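Local coordinates for plasmodesmata-located protein 5 (Arabidopsis thaliana, PDB 6GRE), which lowers plasmodesmata permeability in response to salicylic acid during immune responses, through regulation of callose deposition, and is required for systemic acquired resistance, at residues N7-S19 with L89-E101. Residues are numbered along the deposited sequence; the frame is centred on the assembly and turned at random. Where two conformers were deposited one is given.
Sequences NYIYAVCSPAKFS and LCSNSYSGFLQME. With NAG (2-acetamido-2-deoxy-beta-D-glucopyranose), chain C.
Y10 and F97, the latter in one of its two conformers, meet edge-to-face, the rim of the tyrosine ring directed at the phenylalanine face with centroids 5.3 Å apart and planes at 85°. Q99 CB lies over one face of Y10, 3.6 Å from the ring centroid, in a CH-pi contact. With CG placed between the backbone N and the carbonyl carbon (chi1 63°), the Y10 ring leans across the neighbouring strand to both partners. On the other face of the sheet, L89 CD1 sits over the centre of the Y8 ring, and the disulfide C13-C90 ties the edge strand to the helix end.

Strands 10-13 and 96-99, which carry Y10, F97 and Q99, run antiparallel, with a classic beta bulge where I9 and Y10 both face Q99. Beyond C13 the regular strand pairing ends, and after a one-residue shift in register a single bridge joins K17 to S93. S93 OG donates to a lone pair of S14 O (2.6 Å), while A16 O accepts from both S14 OG and Y94 N. K17 NZ donates a hydrogen bond to N92 OD1 (3.0 Å), and F18 CB covers one face of Y94, whose opposite face meets NAG O5.

Strand 10-13 edges the five-stranded sheet of the first Gnk2-homologous domain; 103-108 flanks 96-99, helix 72-90 packs against Y8 and L98, and strand 120-125 of the second domain meets Y10 and F97.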
ATOM      1  N   ASN A   7       1.303  14.449  -4.193  1.00 41.72           N
ATOM      2  CA  ASN A   7       1.911  13.882  -2.945  1.00 37.53           C
ATOM      3  C   ASN A   7       1.291  12.515  -2.611  1.00 29.91           C
ATOM      4  O   ASN A   7       1.387  12.049  -1.475  1.00 30.17           O
ATOM      5  CB  ASN A   7       1.738  14.809  -1.739  1.00 43.09           C
ATOM      6  CG  ASN A   7       1.999  16.266  -2.057  1.00 51.79           C
ATOM      7  OD1 ASN A   7       1.327  16.843  -2.912  1.00 58.72           O
ATOM      8  ND2 ASN A   7       2.961  16.867  -1.370  1.00 56.47           N
ATOM      9  N   TYR A   8       0.634  11.886  -3.586  1.00 23.44           N
ATOM     10  CA  TYR A   8       0.086  10.551  -3.403  1.00 22.64           C
ATOM     11  C   TYR A   8       0.051   9.826  -4.750  1.00 22.21           C
ATOM     12  O   TYR A   8       0.149  10.421  -5.815  1.00 22.27           O
ATOM     13  CB  TYR A   8      -1.300  10.621  -2.771  1.00 21.87           C
ATOM     14  CG  TYR A   8      -2.386  11.134  -3.678  1.00 22.98           C
ATOM     15  CD1 TYR A   8      -2.548  12.498  -3.903  1.00 24.34           C
ATOM     16  CD2 TYR A   8      -3.263  10.269  -4.295  1.00 23.29           C
ATOM     17  CE1 TYR A   8      -3.555  12.971  -4.729  1.00 25.24           C
ATOM     18  CE2 TYR A   8      -4.269  10.720  -5.127  1.00 24.31           C
ATOM     19  CZ  TYR A   8      -4.414  12.081  -5.342  1.00 24.49           C
ATOM     20  OH  TYR A   8      -5.412  12.521  -6.156  1.00 29.43           O
ATOM     21  N   ILE A   9      -0.125   8.510  -4.694  1.00 19.67           N
ATOM     22  CA  ILE A   9      -0.143   7.701  -5.903  1.00 20.35           C
ATOM     23  C   ILE A   9      -1.578   7.429  -6.338  1.00 20.96           C
ATOM     24  O   ILE A   9      -1.904   7.623  -7.484  1.00 20.05           O
ATOM     25  CB  ILE A   9       0.651   6.402  -5.686  1.00 20.61           C
ATOM     26  CG1 ILE A   9       2.088   6.734  -5.287  1.00 21.39           C
ATOM     27  CG2 ILE A   9       0.579   5.479  -6.898  1.00 20.84           C
ATOM     28  CD1 ILE A   9       2.962   5.538  -5.002  1.00 23.00           C
ATOM     29  N   TYR A  10      -2.439   6.969  -5.421  1.00 17.70           N
ATOM     30  CA  TYR A  10      -3.831   6.801  -5.735  1.00 17.98           C
ATOM     31  C   TYR A  10      -4.630   6.888  -4.440  1.00 17.33           C
ATOM     32  O   TYR A  10      -4.089   6.711  -3.348  1.00 18.05           O
ATOM     33  CB  TYR A  10      -4.131   5.491  -6.470  1.00 18.05           C
ATOM     34  CG  TYR A  10      -3.836   4.231  -5.701  1.00 17.42           C
ATOM     35  CD1 TYR A  10      -4.698   3.796  -4.715  1.00 18.42           C
ATOM     36  CD2 TYR A  10      -2.690   3.511  -5.931  1.00 16.63           C
ATOM     37  CE1 TYR A  10      -4.452   2.639  -3.994  1.00 18.10           C
ATOM     38  CE2 TYR A  10      -2.448   2.325  -5.257  1.00 16.35           C
ATOM     39  CZ  TYR A  10      -3.325   1.893  -4.286  1.00 18.04           C
ATOM     40  OH  TYR A  10      -3.073   0.740  -3.585  1.00 20.31           O
ATOM     41  N   ALA A  11      -5.896   7.247  -4.612  1.00 19.04           N
ATOM     42  CA  ALA A  11      -6.895   7.237  -3.571  1.00 19.81           C
ATOM     43  C   ALA A  11      -8.107   6.450  -4.081  1.00 22.19           C
ATOM     44  O   ALA A  11      -8.591   6.646  -5.207  1.00 25.32           O
ATOM     45  CB  ALA A  11      -7.260   8.650  -3.189  1.00 21.68           C
ATOM     46  N   VAL A  12      -8.619   5.534  -3.270  1.00 18.96           N
ATOM     47  CA  VAL A  12      -9.851   4.867  -3.559  1.00 19.44           C
ATOM     48  C   VAL A  12     -10.849   5.237  -2.461  1.00 20.62           C
ATOM     49  O   VAL A  12     -10.560   4.994  -1.281  1.00 20.32           O
ATOM     50  CB  VAL A  12      -9.682   3.345  -3.609  1.00 19.89           C
ATOM     51  CG1 VAL A  12     -10.982   2.671  -4.027  1.00 21.28           C
ATOM     52  CG2 VAL A  12      -8.521   2.953  -4.498  1.00 18.45           C
ATOM     53  N   CYS A  13     -12.030   5.733  -2.870  1.00 22.03           N
ATOM     54  CA  CYS A  13     -13.064   6.295  -1.969  1.00 23.83           C
ATOM     55  C   CYS A  13     -14.422   5.688  -2.346  1.00 23.83           C
ATOM     56  O   CYS A  13     -14.821   5.781  -3.494  1.00 29.46           O
ATOM     57  CB  CYS A  13     -13.118   7.816  -2.092  1.00 25.35           C
ATOM     58  SG  CYS A  13     -11.507   8.650  -2.074  1.00 27.35           S
ATOM     59  N   SER A  14     -15.112   5.047  -1.401  1.00 24.34           N
ATOM     60  CA  SER A  14     -16.418   4.389  -1.691  1.00 24.80           C
ATOM     61  C   SER A  14     -17.455   5.409  -2.134  1.00 27.29           C
ATOM     62  O   SER A  14     -17.485   6.514  -1.611  1.00 26.29           O
ATOM     63  CB  SER A  14     -16.926   3.614  -0.501  1.00 25.42           C
ATOM     64  OG  SER A  14     -17.135   4.477   0.625  1.00 24.04           O
ATOM     65  N   PRO A  15     -18.319   5.086  -3.130  1.00 29.52           N
ATOM     66  CA  PRO A  15     -19.525   5.875  -3.393  1.00 30.85           C
ATOM     67  C   PRO A  15     -20.391   6.124  -2.154  1.00 28.59           C
ATOM     68  O   PRO A  15     -20.892   7.224  -1.978  1.00 33.55           O
ATOM     69  CB  PRO A  15     -20.300   5.007  -4.388  1.00 31.12           C
ATOM     70  CG  PRO A  15     -19.211   4.295  -5.156  1.00 32.09           C
ATOM     71  CD  PRO A  15     -18.120   4.026  -4.133  1.00 32.35           C
ATOM     72  N   ALA A  16     -20.544   5.098  -1.319  1.00 27.41           N
ATOM     73  CA  ALA A  16     -21.358   5.184  -0.105  1.00 29.39           C
ATOM     74  C   ALA A  16     -20.697   6.138   0.896  1.00 31.17           C
ATOM     75  O   ALA A  16     -19.497   6.027   1.161  1.00 29.53           O
ATOM     76  CB  ALA A  16     -21.570   3.821   0.493  1.00 28.25           C
ATOM     77  N   LYS A  17     -21.513   7.046   1.452  1.00 32.37           N
ATOM     78  CA  LYS A  17     -21.078   8.103   2.380  1.00 31.48           C
ATOM     79  C   LYS A  17     -21.760   7.927   3.738  1.00 34.19           C
ATOM     80  O   LYS A  17     -22.910   7.487   3.822  1.00 33.66           O
ATOM     81  CB  LYS A  17     -21.415   9.504   1.864  1.00 33.78           C
ATOM     82  CG  LYS A  17     -21.006   9.825   0.434  1.00 36.02           C
ATOM     83  CD  LYS A  17     -19.567   9.479   0.114  1.00 39.46           C
ATOM     84  CE  LYS A  17     -19.168   9.866  -1.290  1.00 43.50           C
ATOM     85  NZ  LYS A  17     -18.854  11.308  -1.386  1.00 47.46           N
ATOM     86  N   PHE A  18     -21.033   8.307   4.795  1.00 30.20           N
ATOM     87  CA  PHE A  18     -21.557   8.344   6.153  1.00 32.08           C
ATOM     88  C   PHE A  18     -22.217   9.706   6.357  1.00 33.93           C
ATOM     89  O   PHE A  18     -22.007  10.606   5.548  1.00 32.50           O
ATOM     90  CB  PHE A  18     -20.459   8.099   7.186  1.00 29.86           C
ATOM     91  CG  PHE A  18     -19.235   8.967   7.045  1.00 27.17           C
ATOM     92  CD1 PHE A  18     -19.268  10.301   7.396  1.00 26.41           C
ATOM     93  CD2 PHE A  18     -18.041   8.436   6.588  1.00 24.18           C
ATOM     94  CE1 PHE A  18     -18.136  11.093   7.288  1.00 24.78           C
ATOM     95  CE2 PHE A  18     -16.909   9.227   6.493  1.00 24.90           C
ATOM     96  CZ  PHE A  18     -16.955  10.552   6.843  1.00 25.93           C
ATOM     97  N   SER A  19     -23.008   9.835   7.426  1.00 38.39           N
ATOM     98  CA  SER A  19     -23.776  11.054   7.639  1.00 41.96           C
ATOM     99  C   SER A  19     -22.927  12.068   8.400  1.00 42.15           C
ATOM    100  O   SER A  19     -22.069  11.694   9.191  1.00 36.94           O
ATOM    101  CB  SER A  19     -25.088  10.782   8.330  1.00 45.52           C
ATOM    102  OG  SER A  19     -24.954   9.784   9.327  1.00 49.11           O
ATOM    103  N   LEU A  89      -9.629  14.033  -0.289  1.00 26.70           N
ATOM    104  CA  LEU A  89      -9.878  13.222  -1.463  1.00 27.54           C
ATOM    105  C   LEU A  89     -11.138  12.364  -1.284  1.00 28.27           C
ATOM    106  O   LEU A  89     -11.934  12.223  -2.212  1.00 29.78           O
ATOM    107  CB  LEU A  89      -8.637  12.353  -1.690  1.00 28.73           C
ATOM    108  CG  LEU A  89      -7.398  13.138  -2.110  1.00 30.62           C
ATOM    109  CD1 LEU A  89      -6.141  12.284  -1.986  1.00 30.68           C
ATOM    110  CD2 LEU A  89      -7.551  13.681  -3.519  1.00 32.01           C
ATOM    111  N   CYS A  90     -11.278  11.735  -0.117  1.00 24.49           N
ATOM    112  CA  CYS A  90     -12.345  10.760   0.107  1.00 26.18           C
ATOM    113  C   CYS A  90     -13.527  11.372   0.876  1.00 27.71           C
ATOM    114  O   CYS A  90     -14.579  10.758   0.945  1.00 29.96           O
ATOM    115  CB  CYS A  90     -11.817   9.533   0.841  1.00 25.81           C
ATOM    116  SG  CYS A  90     -10.763   8.476  -0.193  1.00 26.41           S
ATOM    117  N   SER A  91     -13.334  12.577   1.432  1.00 29.64           N
ATOM    118  CA  SER A  91     -14.331  13.299   2.245  1.00 30.87           C
ATOM    119  C   SER A  91     -15.170  12.328   3.092  1.00 27.37           C
ATOM    120  O   SER A  91     -14.663  11.718   4.063  1.00 28.09           O
ATOM    121  CB  SER A  91     -15.175  14.204   1.369  1.00 31.63           C
ATOM    122  OG  SER A  91     -15.945  13.461   0.447  1.00 36.78           O
ATOM    123  N   ASN A  92     -16.448  12.152   2.745  1.00 25.05           N
ATOM    124  CA  ASN A  92     -17.351  11.442   3.640  1.00 24.10           C
ATOM    125  C   ASN A  92     -17.594   9.987   3.205  1.00 23.84           C
ATOM    126  O   ASN A  92     -18.569   9.391   3.621  1.00 22.29           O
ATOM    127  CB  ASN A  92     -18.658  12.224   3.817  1.00 27.46           C
ATOM    128  CG  ASN A  92     -19.407  12.439   2.526  1.00 30.53           C
ATOM    129  OD1 ASN A  92     -18.878  12.198   1.447  1.00 33.27           O
ATOM    130  ND2 ASN A  92     -20.654  12.879   2.630  1.00 35.15           N
ATOM    131  N   SER A  93     -16.651   9.392   2.458  1.00 23.06           N
ATOM    132  CA  SER A  93     -16.728   7.977   2.099  1.00 21.96           C
ATOM    133  C   SER A  93     -16.564   7.093   3.335  1.00 19.97           C
ATOM    134  O   SER A  93     -15.696   7.348   4.145  1.00 20.42           O
ATOM    135  CB  SER A  93     -15.673   7.627   1.081  1.00 23.09           C
ATOM    136  OG  SER A  93     -15.994   8.172  -0.183  1.00 24.44           O
ATOM    137  N   TYR A  94     -17.361   6.028   3.428  1.00 21.16           N
ATOM    138  CA  TYR A  94     -17.172   5.024   4.449  1.00 20.18           C
ATOM    139  C   TYR A  94     -15.803   4.352   4.282  1.00 19.85           C
ATOM    140  O   TYR A  94     -15.137   4.066   5.269  1.00 20.06           O
ATOM    141  CB  TYR A  94     -18.228   3.919   4.388  1.00 22.36           C
ATOM    142  CG  TYR A  94     -19.524   4.249   5.088  1.00 23.28           C
ATOM    143  CD1 TYR A  94     -19.594   4.272   6.467  1.00 23.67           C
ATOM    144  CD2 TYR A  94     -20.679   4.477   4.364  1.00 25.61           C
ATOM    145  CE1 TYR A  94     -20.781   4.564   7.127  1.00 24.34           C
ATOM    146  CE2 TYR A  94     -21.873   4.762   5.006  1.00 25.87           C
ATOM    147  CZ  TYR A  94     -21.920   4.811   6.383  1.00 27.26           C
ATOM    148  OH  TYR A  94     -23.112   5.090   7.000  1.00 30.14           O
ATOM    149  N   SER A  95     -15.401   4.102   3.024  1.00 19.75           N
ATOM    150  CA  SER A  95     -14.143   3.396   2.739  0.60 19.84           C
ATOM    151  C   SER A  95     -13.159   4.347   2.046  1.00 18.83           C
ATOM    152  O   SER A  95     -13.506   5.037   1.094  1.00 19.84           O
ATOM    153  CB  SER A  95     -14.405   2.157   1.907  0.60 21.68           C
ATOM    154  OG  SER A  95     -15.584   1.480   2.336  0.60 24.37           O
ATOM    155  N   GLY A  96     -11.916   4.379   2.539  1.00 18.19           N
ATOM    156  CA  GLY A  96     -10.892   5.204   1.969  1.00 18.51           C
ATOM    157  C   GLY A  96      -9.564   4.455   2.006  1.00 18.24           C
ATOM    158  O   GLY A  96      -9.242   3.789   2.991  1.00 19.49           O
ATOM    159  N   PHE A  97      -8.818   4.578   0.915  1.00 17.79           N
ATOM    160  CA  PHE A  97      -7.535   3.913   0.724  0.60 16.42           C
ATOM    161  C   PHE A  97      -6.613   4.922   0.040  1.00 18.72           C
ATOM    162  O   PHE A  97      -6.902   5.263  -1.108  1.00 20.76           O
ATOM    163  CB  PHE A  97      -7.774   2.627  -0.087  0.60 15.81           C
ATOM    164  CG  PHE A  97      -6.587   1.718  -0.320  0.60 14.49           C
ATOM    165  CD1 PHE A  97      -5.375   1.923   0.323  0.60 13.59           C
ATOM    166  CD2 PHE A  97      -6.699   0.609  -1.146  0.60 13.79           C
ATOM    167  CE1 PHE A  97      -4.282   1.099   0.101  0.60 13.77           C
ATOM    168  CE2 PHE A  97      -5.601  -0.212  -1.369  0.60 14.28           C
ATOM    169  CZ  PHE A  97      -4.413   0.012  -0.723  0.60 14.30           C
ATOM    170  N   LEU A  98      -5.558   5.356   0.721  1.00 15.97           N
ATOM    171  CA  LEU A  98      -4.618   6.284   0.146  1.00 17.56           C
ATOM    172  C   LEU A  98      -3.231   5.650   0.158  1.00 16.29           C
ATOM    173  O   LEU A  98      -2.739   5.251   1.205  1.00 16.61           O
ATOM    174  CB  LEU A  98      -4.646   7.592   0.936  1.00 18.16           C
ATOM    175  CG  LEU A  98      -3.877   8.751   0.331  1.00 21.57           C
ATOM    176  CD1 LEU A  98      -4.548   9.252  -0.929  1.00 24.77           C
ATOM    177  CD2 LEU A  98      -3.770   9.879   1.330  1.00 24.67           C
ATOM    178  N   GLN A  99      -2.641   5.533  -1.042  1.00 16.16           N
ATOM    179  CA  GLN A  99      -1.328   4.989  -1.225  1.00 16.34           C
ATOM    180  C   GLN A  99      -0.394   6.126  -1.612  1.00 17.12           C
ATOM    181  O   GLN A  99      -0.663   6.836  -2.566  1.00 16.58           O
ATOM    182  CB  GLN A  99      -1.303   3.952  -2.342  1.00 16.99           C
ATOM    183  CG  GLN A  99       0.065   3.331  -2.568  1.00 17.16           C
ATOM    184  CD  GLN A  99       0.438   2.331  -1.508  1.00 16.55           C
ATOM    185  OE1 GLN A  99      -0.255   1.341  -1.338  1.00 17.61           O
ATOM    186  NE2 GLN A  99       1.523   2.589  -0.797  1.00 17.00           N
ATOM    187  N   MET A 100       0.666   6.269  -0.837  1.00 16.65           N
ATOM    188  CA  MET A 100       1.805   7.143  -1.118  1.00 18.12           C
ATOM    189  C   MET A 100       3.021   6.268  -1.423  1.00 18.08           C
ATOM    190  O   MET A 100       2.985   5.060  -1.253  1.00 18.35           O
ATOM    191  CB  MET A 100       2.094   8.024   0.095  1.00 21.00           C
ATOM    192  CG  MET A 100       1.009   9.049   0.257  1.00 21.94           C
ATOM    193  SD  MET A 100       1.089   9.987   1.785  1.00 23.95           S
ATOM    194  CE  MET A 100       2.603  10.910   1.547  1.00 25.09           C
ATOM    195  N   GLU A 101       4.101   6.890  -1.873  1.00 19.22           N
ATOM    196  CA  GLU A 101       5.297   6.159  -2.171  1.00 21.37           C
ATOM    197  C   GLU A 101       5.754   5.353  -0.944  1.00 21.07           C
ATOM    198  O   GLU A 101       6.085   4.174  -1.074  1.00 23.20           O
ATOM    199  CB  GLU A 101       6.377   7.133  -2.630  1.00 24.69           C
ATOM    200  CG  GLU A 101       7.632   6.459  -3.137  1.00 28.82           C
ATOM    201  CD  GLU A 101       7.572   5.781  -4.499  1.00 32.81           C
ATOM    202  OE1 GLU A 101       6.504   5.809  -5.167  1.00 34.17           O
ATOM    203  OE2 GLU A 101       8.621   5.244  -4.907  1.00 37.01           O
TER
HETATM  204  C1  NAG C   1     -21.116  -0.323   5.311  1.00 32.94           C
HETATM  205  C2  NAG C   1     -22.167  -1.247   5.922  1.00 36.54           C
HETATM  206  C3  NAG C   1     -23.094  -1.785   4.852  1.00 38.90           C
HETATM  207  C4  NAG C   1     -23.695  -0.625   4.084  1.00 44.97           C
HETATM  208  C5  NAG C   1     -22.629   0.369   3.601  1.00 42.21           C
HETATM  209  C6  NAG C   1     -23.256   1.658   3.096  1.00 40.79           C
HETATM  210  C7  NAG C   1     -21.452  -2.439   7.919  1.00 36.27           C
HETATM  211  C8  NAG C   1     -20.831  -3.680   8.475  1.00 35.67           C
HETATM  212  N2  NAG C   1     -21.582  -2.383   6.602  1.00 35.17           N
HETATM  213  O3  NAG C   1     -24.115  -2.552   5.496  1.00 41.83           O
HETATM  214  O4  NAG C   1     -24.438  -1.133   2.965  1.00 56.28           O
HETATM  215  O5  NAG C   1     -21.754   0.760   4.662  1.00 36.39           O
HETATM  216  O6  NAG C   1     -24.011   2.285   4.152  1.00 44.82           O
HETATM  217  O7  NAG C   1     -21.821  -1.522   8.648  1.00 37.78           O
HETATM  218  O   HOH W   1     -16.134  10.675  -1.270  1.00 43.24           O
HETATM  219  O   HOH W   2     -23.347   6.936   9.063  1.00 28.82           O